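Local structure of acyl-CoA dehydrogenase (Thermus thermophilus, 2Z1Q) at residues G462-K467 and P530-G535. The protein binds FAD and probably catalyses the oxidation of saturated acyl-CoA to 2,3-dehydroacyl-CoA, passing the electrons to an acceptor. Residues are numbered along the deposited sequence; the frame is centred on the assembly and turned at random.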
ATOM      1  N   GLY B 462      -1.346 -31.594  -1.209  1.00 34.32           N
ATOM      2  CA  GLY B 462      -1.510 -32.993  -0.853  1.00 34.47           C
ATOM      3  C   GLY B 462      -1.170 -33.258   0.600  1.00 34.32           C
ATOM      4  O   GLY B 462      -1.946 -33.886   1.319  1.00 35.03           O
ATOM      5  N   LEU B 463      -0.010 -32.768   1.035  1.00 34.76           N
ATOM      6  CA  LEU B 463       0.445 -32.952   2.410  1.00 33.71           C
ATOM      7  C   LEU B 463      -0.563 -32.367   3.387  1.00 35.02           C
ATOM      8  O   LEU B 463      -0.758 -32.893   4.487  1.00 35.45           O
ATOM      9  CB  LEU B 463       1.818 -32.302   2.603  1.00 31.35           C
ATOM     10  CG  LEU B 463       2.983 -32.984   1.870  1.00 32.72           C
ATOM     11  CD1 LEU B 463       4.234 -32.132   1.939  1.00 29.64           C
ATOM     12  CD2 LEU B 463       3.243 -34.347   2.496  1.00 33.02           C
ATOM     13  N   ALA B 464      -1.215 -31.281   2.983  1.00 35.87           N
ATOM     14  CA  ALA B 464      -2.205 -30.644   3.834  1.00 35.53           C
ATOM     15  C   ALA B 464      -3.402 -31.577   3.997  1.00 36.93           C
ATOM     16  O   ALA B 464      -3.928 -31.742   5.097  1.00 35.92           O
ATOM     17  CB  ALA B 464      -2.642 -29.325   3.229  1.00 34.97           C
ATOM     18  N   VAL B 465      -3.824 -32.194   2.897  1.00 39.01           N
ATOM     19  CA  VAL B 465      -4.958 -33.108   2.936  1.00 41.30           C
ATOM     20  C   VAL B 465      -4.637 -34.384   3.712  1.00 43.09           C
ATOM     21  O   VAL B 465      -5.429 -34.827   4.546  1.00 43.06           O
ATOM     22  CB  VAL B 465      -5.427 -33.483   1.501  1.00 40.96           C
ATOM     23  CG1 VAL B 465      -6.516 -34.540   1.558  1.00 40.03           C
ATOM     24  CG2 VAL B 465      -5.951 -32.246   0.789  1.00 40.42           C
ATOM     25  N   GLN B 466      -3.468 -34.966   3.450  1.00 45.58           N
ATOM     26  CA  GLN B 466      -3.073 -36.200   4.124  1.00 49.16           C
ATOM     27  C   GLN B 466      -2.616 -35.956   5.551  1.00 49.78           C
ATOM     28  O   GLN B 466      -1.785 -36.694   6.085  1.00 51.61           O
ATOM     29  CB  GLN B 466      -1.966 -36.917   3.334  1.00 51.55           C
ATOM     30  CG  GLN B 466      -0.647 -36.161   3.262  1.00 55.90           C
ATOM     31  CD  GLN B 466       0.365 -36.819   2.335  1.00 58.23           C
ATOM     32  OE1 GLN B 466       0.190 -36.835   1.113  1.00 59.48           O
ATOM     33  NE2 GLN B 466       1.431 -37.368   2.916  1.00 58.55           N
ATOM     34  N   LYS B 467      -3.159 -34.915   6.167  1.00 49.94           N
ATOM     35  CA  LYS B 467      -2.816 -34.589   7.541  1.00 49.27           C
ATOM     36  C   LYS B 467      -4.023 -34.075   8.299  1.00 49.03           C
ATOM     37  O   LYS B 467      -4.327 -34.542   9.390  1.00 48.94           O
ATOM     38  CB  LYS B 467      -1.724 -33.534   7.602  1.00 48.28           C
ATOM     39  CG  LYS B 467      -1.372 -33.150   9.031  1.00 49.15           C
ATOM     40  CD  LYS B 467      -0.132 -32.282   9.088  1.00 50.12           C
ATOM     41  CE  LYS B 467       0.359 -32.110  10.516  1.00 50.84           C
ATOM     42  NZ  LYS B 467      -0.652 -31.442  11.374  1.00 50.32           N
ATOM     43  N   PRO B 530       6.563 -26.586   7.611  1.00 32.35           N
ATOM     44  CA  PRO B 530       6.849 -27.057   8.972  1.00 32.23           C
ATOM     45  C   PRO B 530       5.540 -27.346   9.714  1.00 33.74           C
ATOM     46  O   PRO B 530       5.535 -28.026  10.752  1.00 33.93           O
ATOM     47  CB  PRO B 530       7.613 -25.883   9.587  1.00 32.79           C
ATOM     48  CG  PRO B 530       8.310 -25.270   8.404  1.00 30.61           C
ATOM     49  CD  PRO B 530       7.247 -25.308   7.335  1.00 32.31           C
ATOM     50  N   ARG B 531       4.431 -26.840   9.173  1.00 32.61           N
ATOM     51  CA  ARG B 531       3.108 -27.026   9.771  1.00 32.36           C
ATOM     52  C   ARG B 531       2.499 -28.375   9.382  1.00 32.99           C
ATOM     53  O   ARG B 531       1.614 -28.897  10.080  1.00 32.99           O
ATOM     54  CB  ARG B 531       2.167 -25.897   9.329  1.00 31.96           C
ATOM     55  CG  ARG B 531       0.739 -25.993   9.859  1.00 31.34           C
ATOM     56  CD  ARG B 531       0.634 -25.625  11.333  1.00 31.85           C
ATOM     57  NE  ARG B 531      -0.764 -25.500  11.739  1.00 33.09           N
ATOM     58  CZ  ARG B 531      -1.184 -24.944  12.877  1.00 36.45           C
ATOM     59  NH1 ARG B 531      -0.308 -24.450  13.751  1.00 35.83           N
ATOM     60  NH2 ARG B 531      -2.483 -24.857  13.134  1.00 35.86           N
ATOM     61  N   LEU B 532       2.987 -28.934   8.276  1.00 32.22           N
ATOM     62  CA  LEU B 532       2.502 -30.203   7.743  1.00 34.83           C
ATOM     63  C   LEU B 532       3.440 -31.392   7.997  1.00 35.45           C
ATOM     64  O   LEU B 532       2.989 -32.527   8.109  1.00 35.32           O
ATOM     65  CB  LEU B 532       2.273 -30.064   6.238  1.00 33.37           C
ATOM     66  CG  LEU B 532       1.489 -28.817   5.819  1.00 34.58           C
ATOM     67  CD1 LEU B 532       1.329 -28.767   4.308  1.00 33.24           C
ATOM     68  CD2 LEU B 532       0.134 -28.840   6.494  1.00 34.79           C
ATOM     69  N   VAL B 533       4.739 -31.124   8.072  1.00 36.75           N
ATOM     70  CA  VAL B 533       5.718 -32.193   8.290  1.00 39.17           C
ATOM     71  C   VAL B 533       6.735 -31.871   9.379  1.00 40.03           C
ATOM     72  O   VAL B 533       7.005 -30.703   9.664  1.00 40.23           O
ATOM     73  CB  VAL B 533       6.496 -32.514   6.985  1.00 39.55           C
ATOM     74  CG1 VAL B 533       5.596 -33.252   6.006  1.00 38.37           C
ATOM     75  CG2 VAL B 533       7.012 -31.228   6.351  1.00 37.65           C
ATOM     76  N   GLU B 534       7.293 -32.914   9.987  1.00 40.96           N
ATOM     77  CA  GLU B 534       8.298 -32.739  11.032  1.00 43.74           C
ATOM     78  C   GLU B 534       9.352 -33.844  10.993  1.00 43.84           C
ATOM     79  O   GLU B 534       9.249 -34.803  10.213  1.00 43.03           O
ATOM     80  CB  GLU B 534       7.648 -32.724  12.414  1.00 46.29           C
ATOM     81  CG  GLU B 534       6.917 -33.998  12.739  1.00 52.35           C
ATOM     82  CD  GLU B 534       6.548 -34.091  14.200  1.00 55.87           C
ATOM     83  OE1 GLU B 534       7.471 -34.127  15.043  1.00 56.68           O
ATOM     84  OE2 GLU B 534       5.334 -34.125  14.501  1.00 57.28           O
ATOM     85  N   GLY B 535      10.370 -33.689  11.837  1.00 43.06           N
ATOM     86  CA  GLY B 535      11.434 -34.671  11.920  1.00 43.39           C
ATOM     87  C   GLY B 535      12.210 -34.891  10.634  1.00 43.29           C
ATOM     88  O   GLY B 535      12.386 -33.980   9.827  1.00 42.41           O
TER
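Leu532 meets the helical segment 462-467 end-on, its forked tip set against the backbone between Leu463 and Ala464, and the pair illustrates how a loop can be seated on a helix by side chains packed against backbone, without a hydrogen bond between the segments. Leu532 CD1 lies 3.8 Å from Ala464 N and 4.0 Å from Leu463 CB, with the methyl of Ala464 slightly farther off; the other branch, Leu532 CD2, rests 4.0 Å from Ala464 CA. The small side chain of Ala464 beside the fork probably leaves room for this close approach to the helix backbone. Leu463 points toward the loop, and Leu463 CD2 makes only a loose approach of 4.4 Å to Val533 CG1. Farther along the helix, Lys467 lies alongside the loop. Its chain starts with CG anti to the backbone N (chi1 179°), runs extended and bends only at the last torsion. Lys467 CD is thereby laid 3.3 Å from Leu532 O, and Lys467 CE passes 3.5 Å from Arg531 O. These methylenes make the closest approaches of the lysine; NZ also comes near Arg531 O, but not as a hydrogen bond. Arg531 directs its polar end elsewhere, NE forming a salt bridge with Glu475, and its side chain also packs on Val557 of the second subunit. Within the C-terminal acyl-CoA dehydrogenase domain, the contact fastens the loop between helices 505-528 and 535-547 to the last turns of helix 445-468, whose Val460 and Tyr468 also touch Leu532, while Val541 of helix 535-547 packs against both Leu463 and Val533.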